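PDB 1WVG: CDP-glucose 4,6-dehydratase from Salmonella enterica subsp. enterica serovar Typhi, which catalyses the NAD-dependent conversion of CDP-D-glucose to CDP-4-dehydro-6-deoxy-D-glucose with loss of water, a step towards the 3,6-dideoxyhexose of the lipopolysaccharide O antigen. Local coordinates for residues W28-E31 / I35-G38; S48-V53 / M59-G64; S105-G110 / D155-S160; T131-Y136 / I229-H234. All blocks are in the same frame, centred on the assembly; numbering follows the deposited sequence.

Interaction 1: W28-E31 / I35-G38; sequences WLTE and IVKG
One methyl of Val-36 carries nearly the whole contact between 28-31 and 35-38. Its CG2 lies 3.7 Å from CG2 of Thr-30 and 4.0 Å from CB of Leu-29, so that it meets two successive residues of the helix where the Leu-29 chain leaves the backbone. The Val-36 side chain points at the helix with CG1 turned trans to the backbone nitrogen (chi1 -171°), which leaves CG2 as the branch reaching Thr-30. The Thr-30 and Val-36 side chains cross at about a right angle, methyl against methyl. Thr-30 is held in this pose by its own helix: with chi1 at 64° its OG1 turns back to the carbonyl oxygens of Leu-27 and Ser-26, and the methyl is left to face the strand. The interface is therefore purely apolar on this side, and both Leu-29 and Val-36 are buried.

The packing thins out towards the start of the strand. Although the CA atoms of Thr-30 and Ile-35 are 6.4 Å apart, the Ile-35 side chain points away from the helix into an exposed position, and the partly exposed, poorly ordered Glu-31 makes no contact with the strand.

The short loop between helix 20-31 and strand 35-40 closes the first beta-alpha-beta unit of the Rossmann fold: 35-40 pairs in parallel with strand 11-15, whose Val-12 and Val-14 touch Leu-29 and Val-36 respectively, and with strand 60-63 beyond. Away from the strand, Trp-28 packs against helices 236-251 and 342-355.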
# COMPACT_ATOMS: atom_id res chain seq x y z
N TRP A 28 -27.43 -19.53 22.69
CA TRP A 28 -27.29 -20.37 21.51
C TRP A 28 -26.57 -21.66 21.85
O TRP A 28 -27.01 -22.79 21.57
CB TRP A 28 -26.44 -19.65 20.43
CG TRP A 28 -26.69 -20.22 19.04
CD1 TRP A 28 -27.15 -21.47 18.76
CD2 TRP A 28 -26.57 -19.53 17.77
NE1 TRP A 28 -27.32 -21.62 17.40
CE2 TRP A 28 -26.96 -20.44 16.77
CE3 TRP A 28 -26.18 -18.23 17.38
CZ2 TRP A 28 -26.96 -20.06 15.40
CZ3 TRP A 28 -26.20 -17.85 16.04
CH2 TRP A 28 -26.59 -18.77 15.07
N LEU A 29 -25.38 -21.43 22.42
CA LEU A 29 -24.46 -22.47 22.82
C LEU A 29 -25.07 -23.50 23.79
O LEU A 29 -24.98 -24.73 23.60
CB LEU A 29 -23.13 -21.86 23.36
CG LEU A 29 -22.10 -21.46 22.29
CD1 LEU A 29 -20.73 -21.09 22.89
CD2 LEU A 29 -21.93 -22.56 21.23
N THR A 30 -25.70 -23.01 24.88
CA THR A 30 -26.26 -23.99 25.81
C THR A 30 -27.36 -24.76 25.14
O THR A 30 -27.56 -25.96 25.32
CB THR A 30 -26.74 -23.37 27.11
OG1 THR A 30 -27.79 -22.53 26.75
CG2 THR A 30 -25.66 -22.53 27.73
N GLU A 31 -28.09 -24.04 24.32
CA GLU A 31 -29.15 -24.67 23.58
C GLU A 31 -28.63 -25.79 22.71
O GLU A 31 -29.38 -26.71 22.39
CB GLU A 31 -29.93 -23.67 22.73
CG GLU A 31 -31.15 -24.28 22.02
CD GLU A 31 -31.79 -23.31 21.06
OE1 GLU A 31 -32.77 -22.63 21.35
OE2 GLU A 31 -31.19 -23.26 19.88
N ILE A 35 -21.45 -26.97 27.40
CA ILE A 35 -21.29 -26.61 28.80
C ILE A 35 -20.51 -25.31 28.91
O ILE A 35 -19.28 -25.27 28.80
CB ILE A 35 -20.66 -27.70 29.65
CG1 ILE A 35 -21.43 -29.03 29.54
CG2 ILE A 35 -20.65 -27.23 31.09
CD1 ILE A 35 -20.59 -30.16 30.12
N VAL A 36 -21.25 -24.23 29.13
CA VAL A 36 -20.71 -22.88 29.20
C VAL A 36 -20.51 -22.30 30.58
O VAL A 36 -21.38 -22.42 31.45
CB VAL A 36 -21.65 -21.95 28.45
CG1 VAL A 36 -21.05 -20.54 28.28
CG2 VAL A 36 -22.04 -22.58 27.12
N LYS A 37 -19.34 -21.66 30.75
CA LYS A 37 -18.94 -20.98 31.97
C LYS A 37 -18.63 -19.55 31.53
O LYS A 37 -17.85 -19.35 30.63
CB LYS A 37 -17.79 -21.65 32.71
CG LYS A 37 -17.23 -20.82 33.87
CD LYS A 37 -16.28 -21.60 34.79
CE LYS A 37 -15.76 -20.74 35.95
NZ LYS A 37 -14.75 -21.36 36.82
N GLY A 38 -19.30 -18.57 32.10
CA GLY A 38 -19.08 -17.20 31.71
C GLY A 38 -18.23 -16.49 32.74
O GLY A 38 -18.17 -16.90 33.90

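Interaction 2: S48-V53 / M59-G64; sequences SLFEIV and MESHIG
The ring of Phe-50 reaches from the short helix 49-52 to meet Ser-61 of strand 60-63 and Met-59 just before it. Its far carbon CZ lies 3.6 Å from OG and 3.8 Å from CB of Ser-61, an oblique approach. Beside it, CE1 comes 4.2 Å from SD of Met-59, with the sulfur at the ring edge and near the ring plane. Phe-50 CG is trans to its backbone nitrogen (chi1 -170°), which extends the ring out of the helix, while the Met-59 chain starts with CG between the backbone nitrogen and the carbonyl carbon (chi1 80°) and runs on straight through chi2 (-178°) to bring SD to the ring edge.

The ring thus bridges a wide gap, for the nearest CA atoms, those of Phe-50 and Ser-61, are 10.3 Å apart. Helix and strand belong to the beta-alpha-beta unit 35-40, 49-52, 60-63 of the Rossmann fold, in which the usual long crossover helix is reduced to about one turn, and the Phe-50 ring spans much of the distance to the strand.

His-17 lies in the next shell. Its NE2 is hydrogen-bonded to OG of Ser-61, its ring meets that of Phe-50 nearly perpendicularly, and Met-59 also touches it. Phe-50 is further packed by Ser-23 of helix 20-31 and by Leu-55 and Asn-56. At its far end the strand runs into Gly-64, which touches the bound adenosine-5-diphosphoribose.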
# COMPACT_ATOMS: atom_id res chain seq x y z
N SER A 48 -31.51 -6.14 30.94
CA SER A 48 -30.46 -6.89 30.32
C SER A 48 -31.03 -8.22 29.90
O SER A 48 -31.84 -8.85 30.57
CB SER A 48 -29.26 -7.12 31.22
OG SER A 48 -29.45 -8.39 31.81
N LEU A 49 -30.61 -8.65 28.73
CA LEU A 49 -31.07 -9.91 28.18
C LEU A 49 -30.66 -11.07 29.10
O LEU A 49 -31.37 -12.06 29.29
CB LEU A 49 -30.50 -10.06 26.72
CG LEU A 49 -30.87 -11.35 26.00
CD1 LEU A 49 -32.35 -11.38 25.62
CD2 LEU A 49 -30.00 -11.47 24.74
N PHE A 50 -29.47 -10.92 29.65
CA PHE A 50 -28.99 -11.95 30.52
C PHE A 50 -30.04 -12.21 31.60
O PHE A 50 -30.51 -13.34 31.83
CB PHE A 50 -27.68 -11.49 31.20
CG PHE A 50 -27.01 -12.64 31.94
CD1 PHE A 50 -26.34 -13.66 31.25
CD2 PHE A 50 -27.07 -12.71 33.34
CE1 PHE A 50 -25.73 -14.73 31.92
CE2 PHE A 50 -26.48 -13.77 34.02
CZ PHE A 50 -25.81 -14.78 33.32
N GLU A 51 -30.36 -11.12 32.27
CA GLU A 51 -31.33 -11.23 33.32
C GLU A 51 -32.65 -11.68 32.77
O GLU A 51 -33.28 -12.60 33.29
CB GLU A 51 -31.48 -9.91 34.08
CG GLU A 51 -30.14 -9.26 34.49
CD GLU A 51 -29.52 -9.81 35.76
OE1 GLU A 51 -29.38 -11.02 35.97
OE2 GLU A 51 -29.14 -8.86 36.60
N ILE A 52 -33.08 -11.01 31.70
CA ILE A 52 -34.37 -11.31 31.08
C ILE A 52 -34.55 -12.78 30.73
O ILE A 52 -35.64 -13.32 30.86
CB ILE A 52 -34.69 -10.44 29.85
CG1 ILE A 52 -34.90 -8.96 30.16
CG2 ILE A 52 -35.93 -10.94 29.12
CD1 ILE A 52 -34.73 -8.65 31.64
N VAL A 53 -33.51 -13.45 30.26
CA VAL A 53 -33.76 -14.84 29.89
C VAL A 53 -33.31 -15.84 30.94
O VAL A 53 -33.28 -17.04 30.64
CB VAL A 53 -33.20 -15.24 28.53
CG1 VAL A 53 -33.89 -14.48 27.40
CG2 VAL A 53 -31.69 -14.93 28.55
N MET A 59 -26.48 -21.73 33.15
CA MET A 59 -25.07 -21.85 32.96
C MET A 59 -24.33 -21.49 34.20
O MET A 59 -24.92 -20.94 35.11
CB MET A 59 -24.66 -20.90 31.80
CG MET A 59 -24.53 -19.45 32.22
SD MET A 59 -24.11 -18.41 30.79
CE MET A 59 -22.29 -18.26 30.90
N GLU A 60 -23.04 -21.77 34.18
CA GLU A 60 -22.21 -21.43 35.29
C GLU A 60 -21.74 -20.01 35.04
O GLU A 60 -20.83 -19.74 34.26
CB GLU A 60 -21.04 -22.43 35.45
CG GLU A 60 -20.15 -22.20 36.70
CD GLU A 60 -18.91 -23.08 36.76
OE1 GLU A 60 -18.69 -24.04 36.02
OE2 GLU A 60 -18.07 -22.69 37.69
N SER A 61 -22.40 -19.07 35.67
CA SER A 61 -22.04 -17.68 35.50
C SER A 61 -21.14 -17.14 36.63
O SER A 61 -21.52 -17.06 37.80
CB SER A 61 -23.29 -16.84 35.31
OG SER A 61 -22.94 -15.47 35.35
N HIS A 62 -19.92 -16.76 36.28
CA HIS A 62 -18.99 -16.25 37.27
C HIS A 62 -18.74 -14.75 37.09
O HIS A 62 -18.37 -14.30 35.99
CB HIS A 62 -17.67 -17.05 37.30
CG HIS A 62 -16.60 -16.44 38.16
ND1 HIS A 62 -16.17 -17.05 39.34
CD2 HIS A 62 -15.89 -15.28 38.02
CE1 HIS A 62 -15.23 -16.25 39.87
NE2 HIS A 62 -15.04 -15.18 39.10
N ILE A 63 -18.93 -14.00 38.20
CA ILE A 63 -18.75 -12.56 38.21
C ILE A 63 -17.33 -12.20 38.53
O ILE A 63 -16.87 -12.47 39.62
CB ILE A 63 -19.69 -11.86 39.19
CG1 ILE A 63 -21.07 -11.91 38.60
CG2 ILE A 63 -19.27 -10.40 39.29
CD1 ILE A 63 -21.05 -11.80 37.07
N GLY A 64 -16.64 -11.59 37.58
CA GLY A 64 -15.24 -11.23 37.82
C GLY A 64 -14.67 -10.26 36.79
O GLY A 64 -15.26 -10.01 35.73

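Interaction 3: S105-G110 / D155-S160; sequences STNVMG and DPYSNS. With CXY (cytidine-5'-diphospho-beta-D-xylose), chain D; APR (adenosine-5-diphosphoribose), chain C.
A single hydrogen bond joins the two segments: Asn-107 ND2 donates to Ser-160 OG at 3.1 Å, almost straight (171°) and in the amide plane. The same nitrogen also donates to the carbonyl of Gln-90, so two acceptors fix the rotation of the amide. Ser-160 OG passes the chain on, donating to Tyr-157 O at 2.6 Å; chi1 of 69° swings the hydroxyl back to its own helix turn. Asp-155 caps that helix, its OD2 accepting from Ser-158 N at 2.9 Å.

Non-polar and edge contacts fill in around these bonds. Val-108 CG2 rests 4.0 Å from Ser-160 CB. Asn-107 ND2 also approaches the rim of the Tyr-157 ring, 3.7 Å from CD1, with the amide and the ring nearly perpendicular.

Ligand bonds form the third group. Tyr-157 OH lies 2.9 Å from O4' of CDP-xylose and 3.0 Å from O2D of adenosine-5-diphosphoribose, hydrogen-bonded to both. With Lys-161 one turn on, Tyr-157 makes the YxxxK motif of the short-chain dehydrogenase/reductases, and Asn-107 backs its ring from the side of the neighbouring helix.

Helices 100-121 and 156-175 run parallel here, their local axes 9.7 Å apart and inclined by 8°. Helix 93-98 touches Asp-155 and Tyr-157, while a second subunit packs on Met-109, Pro-156 and Asn-159, placing the pair at the subunit interface.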
# COMPACT_ATOMS: atom_id res chain seq x y z
N SER A 105 -7.24 -0.63 29.51
CA SER A 105 -6.94 -1.72 30.44
C SER A 105 -7.87 -2.89 30.20
O SER A 105 -7.47 -4.07 30.13
CB SER A 105 -7.00 -1.32 31.93
OG SER A 105 -8.29 -0.82 32.22
N THR A 106 -9.16 -2.57 30.07
CA THR A 106 -10.09 -3.64 29.84
C THR A 106 -9.83 -4.39 28.53
O THR A 106 -9.69 -5.61 28.49
CB THR A 106 -11.57 -3.18 29.84
OG1 THR A 106 -11.87 -2.63 31.10
CG2 THR A 106 -12.51 -4.37 29.60
N ASN A 107 -9.83 -3.63 27.44
CA ASN A 107 -9.71 -4.21 26.12
C ASN A 107 -8.36 -4.78 25.79
O ASN A 107 -8.22 -5.88 25.24
CB ASN A 107 -10.22 -3.21 25.06
CG ASN A 107 -11.68 -2.86 25.35
OD1 ASN A 107 -12.36 -3.50 26.18
ND2 ASN A 107 -12.20 -1.86 24.64
N VAL A 108 -7.34 -4.03 26.13
CA VAL A 108 -6.00 -4.50 25.84
C VAL A 108 -5.45 -5.56 26.82
O VAL A 108 -5.21 -6.71 26.43
CB VAL A 108 -5.09 -3.30 25.64
CG1 VAL A 108 -3.74 -3.80 25.16
CG2 VAL A 108 -5.72 -2.31 24.65
N MET A 109 -5.26 -5.17 28.11
CA MET A 109 -4.73 -6.08 29.13
C MET A 109 -5.66 -7.23 29.38
O MET A 109 -5.23 -8.33 29.70
CB MET A 109 -4.40 -5.35 30.42
CG MET A 109 -3.32 -4.28 30.29
SD MET A 109 -1.82 -4.83 29.44
CE MET A 109 -1.27 -6.20 30.48
N GLY A 110 -6.96 -6.97 29.21
CA GLY A 110 -7.91 -8.05 29.37
C GLY A 110 -7.61 -9.13 28.32
O GLY A 110 -7.67 -10.33 28.59
N ASP A 155 -10.66 7.03 18.11
CA ASP A 155 -11.01 7.14 19.53
C ASP A 155 -10.41 5.99 20.38
O ASP A 155 -9.95 4.98 19.85
CB ASP A 155 -12.54 7.12 19.63
CG ASP A 155 -13.04 5.86 19.00
OD1 ASP A 155 -13.11 5.72 17.80
OD2 ASP A 155 -13.30 4.95 19.88
N PRO A 156 -10.41 6.11 21.71
CA PRO A 156 -9.83 5.06 22.57
C PRO A 156 -10.42 3.65 22.41
O PRO A 156 -9.76 2.62 22.54
CB PRO A 156 -10.00 5.57 24.00
CG PRO A 156 -10.16 7.09 23.88
CD PRO A 156 -10.59 7.39 22.45
N TYR A 157 -11.71 3.60 22.15
CA TYR A 157 -12.34 2.30 21.94
C TYR A 157 -11.82 1.64 20.64
O TYR A 157 -11.27 0.54 20.65
CB TYR A 157 -13.86 2.41 21.90
CG TYR A 157 -14.39 1.11 21.40
CD1 TYR A 157 -14.30 -0.03 22.21
CD2 TYR A 157 -14.97 0.99 20.14
CE1 TYR A 157 -14.81 -1.25 21.77
CE2 TYR A 157 -15.46 -0.23 19.67
CZ TYR A 157 -15.37 -1.36 20.49
OH TYR A 157 -15.85 -2.57 20.07
N SER A 158 -11.98 2.35 19.51
CA SER A 158 -11.52 1.85 18.23
C SER A 158 -10.10 1.39 18.31
O SER A 158 -9.76 0.27 17.94
CB SER A 158 -11.51 2.95 17.22
OG SER A 158 -12.87 3.30 17.05
N ASN A 159 -9.26 2.32 18.77
CA ASN A 159 -7.84 2.11 18.93
C ASN A 159 -7.48 0.96 19.88
O ASN A 159 -6.51 0.24 19.65
CB ASN A 159 -7.16 3.45 19.33
CG ASN A 159 -5.66 3.37 19.24
OD1 ASN A 159 -5.00 2.98 20.20
ND2 ASN A 159 -5.11 3.71 18.08
N SER A 160 -8.28 0.75 20.94
CA SER A 160 -8.01 -0.35 21.86
C SER A 160 -8.18 -1.73 21.17
O SER A 160 -7.53 -2.71 21.52
CB SER A 160 -8.82 -0.19 23.15
OG SER A 160 -10.20 -0.39 22.85
O1B CXY D . -20.72 2.14 15.47
PB CXY D . -20.84 2.23 16.98
O2B CXY D . -20.26 3.48 17.57
O1' CXY D . -20.14 0.91 17.66
O3A CXY D . -22.38 2.09 17.06
PA CXY D . -23.56 3.16 17.47
O1A CXY D . -24.82 2.38 17.43
O2A CXY D . -23.27 3.79 18.78
O5D CXY D . -23.41 4.25 16.32
C5D CXY D . -23.91 3.92 15.01
C4D CXY D . -24.02 5.19 14.20
O4D CXY D . -25.31 5.79 14.50
C3D CXY D . -22.95 6.26 14.41
O3D CXY D . -22.59 7.04 13.22
C2D CXY D . -23.69 7.11 15.46
O2D CXY D . -23.14 8.43 15.46
C1D CXY D . -25.09 7.12 14.87
N1 CXY D . -26.13 7.50 15.83
C6 CXY D . -26.35 6.74 16.97
C5 CXY D . -27.28 7.03 17.84
C4 CXY D . -28.12 8.16 17.67
N3 CXY D . -27.87 8.88 16.50
C2 CXY D . -26.90 8.61 15.55
N4 CXY D . -29.00 8.53 18.45
O2 CXY D . -26.72 9.31 14.54
C1' CXY D . -21.00 -0.21 17.75
C2' CXY D . -20.70 -0.87 19.07
C3' CXY D . -19.24 -1.29 19.02
C4' CXY D . -19.01 -2.26 17.86
C5' CXY D . -19.46 -1.62 16.56
O2' CXY D . -20.87 0.04 20.17
O3' CXY D . -18.91 -2.00 20.23
O4' CXY D . -17.64 -2.64 17.80
O5' CXY D . -20.81 -1.17 16.65
N1 APR C . -14.13 -7.66 33.16
C2 APR C . -15.01 -8.60 32.74
N3 APR C . -16.02 -8.47 31.94
C4 APR C . -16.13 -7.21 31.48
C5 APR C . -15.32 -6.15 31.77
C6 APR C . -14.26 -6.39 32.69
N6 APR C . -13.33 -5.51 33.10
N7 APR C . -15.74 -5.02 31.08
C8 APR C . -16.80 -5.42 30.40
N9 APR C . -17.07 -6.73 30.60
C1' APR C . -18.15 -7.54 30.06
C2' APR C . -19.49 -7.04 30.50
O2' APR C . -19.73 -7.41 31.87
C3' APR C . -20.37 -7.78 29.50
O3' APR C . -20.62 -9.17 29.77
O4' APR C . -18.18 -7.38 28.67
C4' APR C . -19.52 -7.61 28.22
C5' APR C . -19.85 -6.39 27.40
O5' APR C . -21.16 -6.61 26.82
PA APR C . -22.02 -5.39 26.17
O1A APR C . -21.72 -4.04 26.82
O2A APR C . -23.47 -5.89 25.99
O3A APR C . -21.37 -5.30 24.74
PB APR C . -21.61 -6.30 23.48
O1B APR C . -22.41 -5.52 22.47
O2B APR C . -22.09 -7.67 23.92
O5D APR C . -20.09 -6.53 23.05
C5D APR C . -19.56 -7.86 23.15
O4D APR C . -18.29 -7.74 21.02
O1D APR C . -18.51 -5.87 19.64
C1D APR C . -17.67 -6.56 20.61
O2D APR C . -16.43 -4.85 21.85
C2D APR C . -17.58 -5.71 21.85
O3D APR C . -15.91 -7.08 22.86
C3D APR C . -17.29 -6.74 22.93
C4D APR C . -18.21 -7.86 22.48

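Interaction 4: T131-Y136 / I229-H234. With CXY (cytidine-5'-diphospho-beta-D-xylose), chain D.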
# COMPACT_ATOMS: atom_id res chain seq x y z
N THR A 131 -12.86 -8.99 18.31
CA THR A 131 -12.32 -7.64 18.34
C THR A 131 -13.43 -6.66 17.95
O THR A 131 -14.43 -6.53 18.66
CB THR A 131 -10.97 -7.47 17.59
OG1 THR A 131 -11.14 -7.76 16.21
CG2 THR A 131 -9.93 -8.41 18.18
N SER A 132 -13.32 -6.02 16.80
CA SER A 132 -14.36 -5.09 16.37
C SER A 132 -14.12 -4.64 14.94
O SER A 132 -12.98 -4.65 14.43
CB SER A 132 -14.14 -3.84 17.23
OG SER A 132 -14.94 -2.75 16.82
N ASP A 133 -15.19 -4.17 14.33
CA ASP A 133 -15.08 -3.61 12.98
C ASP A 133 -14.27 -2.30 13.05
O ASP A 133 -13.73 -1.81 12.06
CB ASP A 133 -16.45 -3.45 12.28
CG ASP A 133 -17.51 -2.59 12.97
OD1 ASP A 133 -18.66 -2.48 12.53
OD2 ASP A 133 -17.09 -1.91 14.01
N LYS A 134 -14.11 -1.72 14.25
CA LYS A 134 -13.36 -0.50 14.43
C LYS A 134 -11.86 -0.67 14.56
O LYS A 134 -11.15 0.31 14.76
CB LYS A 134 -13.89 0.27 15.62
CG LYS A 134 -15.37 0.48 15.41
CD LYS A 134 -15.90 1.79 15.94
CE LYS A 134 -17.38 1.68 16.27
NZ LYS A 134 -18.15 1.02 15.20
N CYS A 135 -11.37 -1.88 14.45
CA CYS A 135 -9.92 -2.10 14.57
C CYS A 135 -9.08 -1.50 13.44
O CYS A 135 -7.88 -1.17 13.59
CB CYS A 135 -9.56 -3.60 14.77
SG CYS A 135 -9.91 -4.63 13.31
N TYR A 136 -9.72 -1.40 12.26
CA TYR A 136 -9.01 -0.91 11.08
C TYR A 136 -8.79 0.58 11.08
O TYR A 136 -9.66 1.37 11.44
CB TYR A 136 -9.78 -1.25 9.78
CG TYR A 136 -9.96 -2.74 9.50
CD1 TYR A 136 -11.21 -3.36 9.66
CD2 TYR A 136 -8.90 -3.53 9.03
CE1 TYR A 136 -11.39 -4.72 9.40
CE2 TYR A 136 -9.07 -4.89 8.77
CZ TYR A 136 -10.32 -5.50 8.94
OH TYR A 136 -10.50 -6.84 8.70
N ILE A 229 -22.70 5.50 7.76
CA ILE A 229 -22.87 4.15 7.33
C ILE A 229 -22.13 3.19 8.26
O ILE A 229 -21.01 3.50 8.69
CB ILE A 229 -22.25 4.05 5.95
CG1 ILE A 229 -23.20 4.78 5.02
CG2 ILE A 229 -22.14 2.57 5.59
CD1 ILE A 229 -22.59 5.03 3.65
N ARG A 230 -22.74 2.03 8.53
CA ARG A 230 -22.18 0.97 9.37
C ARG A 230 -22.54 -0.36 8.75
O ARG A 230 -23.50 -0.42 7.97
CB ARG A 230 -22.84 0.99 10.76
CG ARG A 230 -22.43 2.16 11.63
CD ARG A 230 -20.91 2.21 11.80
NE ARG A 230 -20.46 3.22 12.72
CZ ARG A 230 -20.06 4.41 12.33
NH1 ARG A 230 -20.04 4.78 11.06
NH2 ARG A 230 -19.65 5.25 13.26
N PRO A 231 -21.84 -1.42 9.11
CA PRO A 231 -22.14 -2.72 8.56
C PRO A 231 -23.23 -3.38 9.37
O PRO A 231 -23.01 -4.39 10.02
CB PRO A 231 -20.85 -3.57 8.65
CG PRO A 231 -19.78 -2.70 9.31
CD PRO A 231 -20.46 -1.38 9.69
N TRP A 232 -24.44 -2.82 9.32
CA TRP A 232 -25.57 -3.35 10.10
C TRP A 232 -25.91 -4.82 9.95
O TRP A 232 -26.15 -5.31 8.84
CB TRP A 232 -26.84 -2.53 9.86
CG TRP A 232 -26.58 -1.07 9.66
CD1 TRP A 232 -26.55 -0.39 8.47
CD2 TRP A 232 -26.34 -0.08 10.68
NE1 TRP A 232 -26.31 0.95 8.67
CE2 TRP A 232 -26.18 1.18 10.02
CE3 TRP A 232 -26.24 -0.15 12.07
CZ2 TRP A 232 -25.93 2.36 10.72
CZ3 TRP A 232 -25.97 1.04 12.74
CH2 TRP A 232 -25.83 2.29 12.09
N GLN A 233 -26.06 -5.52 11.08
CA GLN A 233 -26.43 -6.90 10.96
C GLN A 233 -27.04 -7.51 12.21
O GLN A 233 -26.61 -7.27 13.33
CB GLN A 233 -25.19 -7.74 10.57
CG GLN A 233 -24.19 -7.80 11.72
CD GLN A 233 -22.87 -8.50 11.42
OE1 GLN A 233 -21.87 -8.29 12.12
NE2 GLN A 233 -22.85 -9.38 10.41
N HIS A 234 -28.00 -8.38 12.00
CA HIS A 234 -28.59 -9.09 13.10
C HIS A 234 -27.49 -9.72 13.94
O HIS A 234 -26.56 -10.36 13.43
CB HIS A 234 -29.54 -10.23 12.62
CG HIS A 234 -30.44 -10.69 13.73
ND1 HIS A 234 -29.98 -11.50 14.75
CD2 HIS A 234 -31.74 -10.38 14.01
CE1 HIS A 234 -30.98 -11.70 15.60
NE2 HIS A 234 -32.05 -11.04 15.18
O1B CXY D . -20.72 2.14 15.47
PB CXY D . -20.84 2.23 16.98
O2B CXY D . -20.26 3.48 17.57
O1' CXY D . -20.14 0.91 17.66
O3A CXY D . -22.38 2.09 17.06
PA CXY D . -23.56 3.16 17.47
O1A CXY D . -24.82 2.38 17.43
O2A CXY D . -23.27 3.79 18.78
O5D CXY D . -23.41 4.25 16.32
C5D CXY D . -23.91 3.92 15.01
C4D CXY D . -24.02 5.19 14.20
O4D CXY D . -25.31 5.79 14.50
C3D CXY D . -22.95 6.26 14.41
O3D CXY D . -22.59 7.04 13.22
C2D CXY D . -23.69 7.11 15.46
O2D CXY D . -23.14 8.43 15.46
C1D CXY D . -25.09 7.12 14.87
N1 CXY D . -26.13 7.50 15.83
C6 CXY D . -26.35 6.74 16.97
C5 CXY D . -27.28 7.03 17.84
C4 CXY D . -28.12 8.16 17.67
N3 CXY D . -27.87 8.88 16.50
C2 CXY D . -26.90 8.61 15.55
N4 CXY D . -29.00 8.53 18.45
O2 CXY D . -26.72 9.31 14.54
C1' CXY D . -21.00 -0.21 17.75
C2' CXY D . -20.70 -0.87 19.07
C3' CXY D . -19.24 -1.29 19.02
C4' CXY D . -19.01 -2.26 17.86
C5' CXY D . -19.46 -1.62 16.56
O2' CXY D . -20.87 0.04 20.17
O3' CXY D . -18.91 -2.00 20.23
O4' CXY D . -17.64 -2.64 17.80
O5' CXY D . -20.81 -1.17 16.65
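Lys-134 NZ and Arg-230 NE, 4.0 Å apart, converge on one phosphate oxygen of the bound CDP-xylose. O1B accepts from Lys-134 NZ at 2.8 Å and from Arg-230 NE at 3.0 Å, the latter bond close to straight (164°) and in the guanidinium plane. The anion between them accounts for the closeness of the two cations. Bends at chi2 and chi4 curl the Lys-134 chain so that NZ also reaches O1' weakly and forms a long salt bridge of 3.3 Å with Asp-133 OD2.

The guanidinium is fixed from several directions. Its NH1 donates to Ile-229 O at 2.9 Å, NH2 donates to the carbonyl of Ala-300, and the ribose O3D of the ligand lies over one face, 3.4 Å from NH2. Arg-230 CB in turn sits over one face of the Trp-232 ring, whose edge meets the ribose C5D.

Direct contact between the segments is completed by Asp-133 and Pro-231, which approach from opposite directions; OD1 comes within 3.4 Å of Pro-231 CG. Pro-231 is the centre of an inverse gamma turn leading into strand 232-234. In the 131-136 loop, Ser-132 OG accepts from Lys-134 N in an ST turn and probably hydrogen-bonds to the sugar O4'.

Asp-133 OD2 stands 3.5 Å from C5' of the xylose. In CDP-glucose this carbon would carry the C6 hydroxymethyl group that is lost as water, so the Asp-133 and Lys-134 pair probably lies near the site of elimination, as the Asp-Glu pair does in related sugar-nucleotide 4,6-dehydratases.

How the interactions relate
Interactions 1 and 2 follow one another along the chain, their centres 11 Å apart, and share the sheet: strands 35-40 and 60-63 are neighbours, joined by backbone bonds between Gly-38 and both Glu-60 and His-62. They build successive beta-alpha-beta units of the dinucleotide-binding fold. Interaction 4 reaches the same sheet on the opposite side of the chain's centre, 25 Å from either. Its segments alternate in sequence with those of interaction 3, 16 Å away, and the two meet where Tyr-157 and Ser-158 touch Ser-132 and Lys-134. Both touch the CDP-sugar, and interaction 3 also the adenosine-5-diphosphoribose, so the site where the two ligands meet is drawn from distant parts of the sequence.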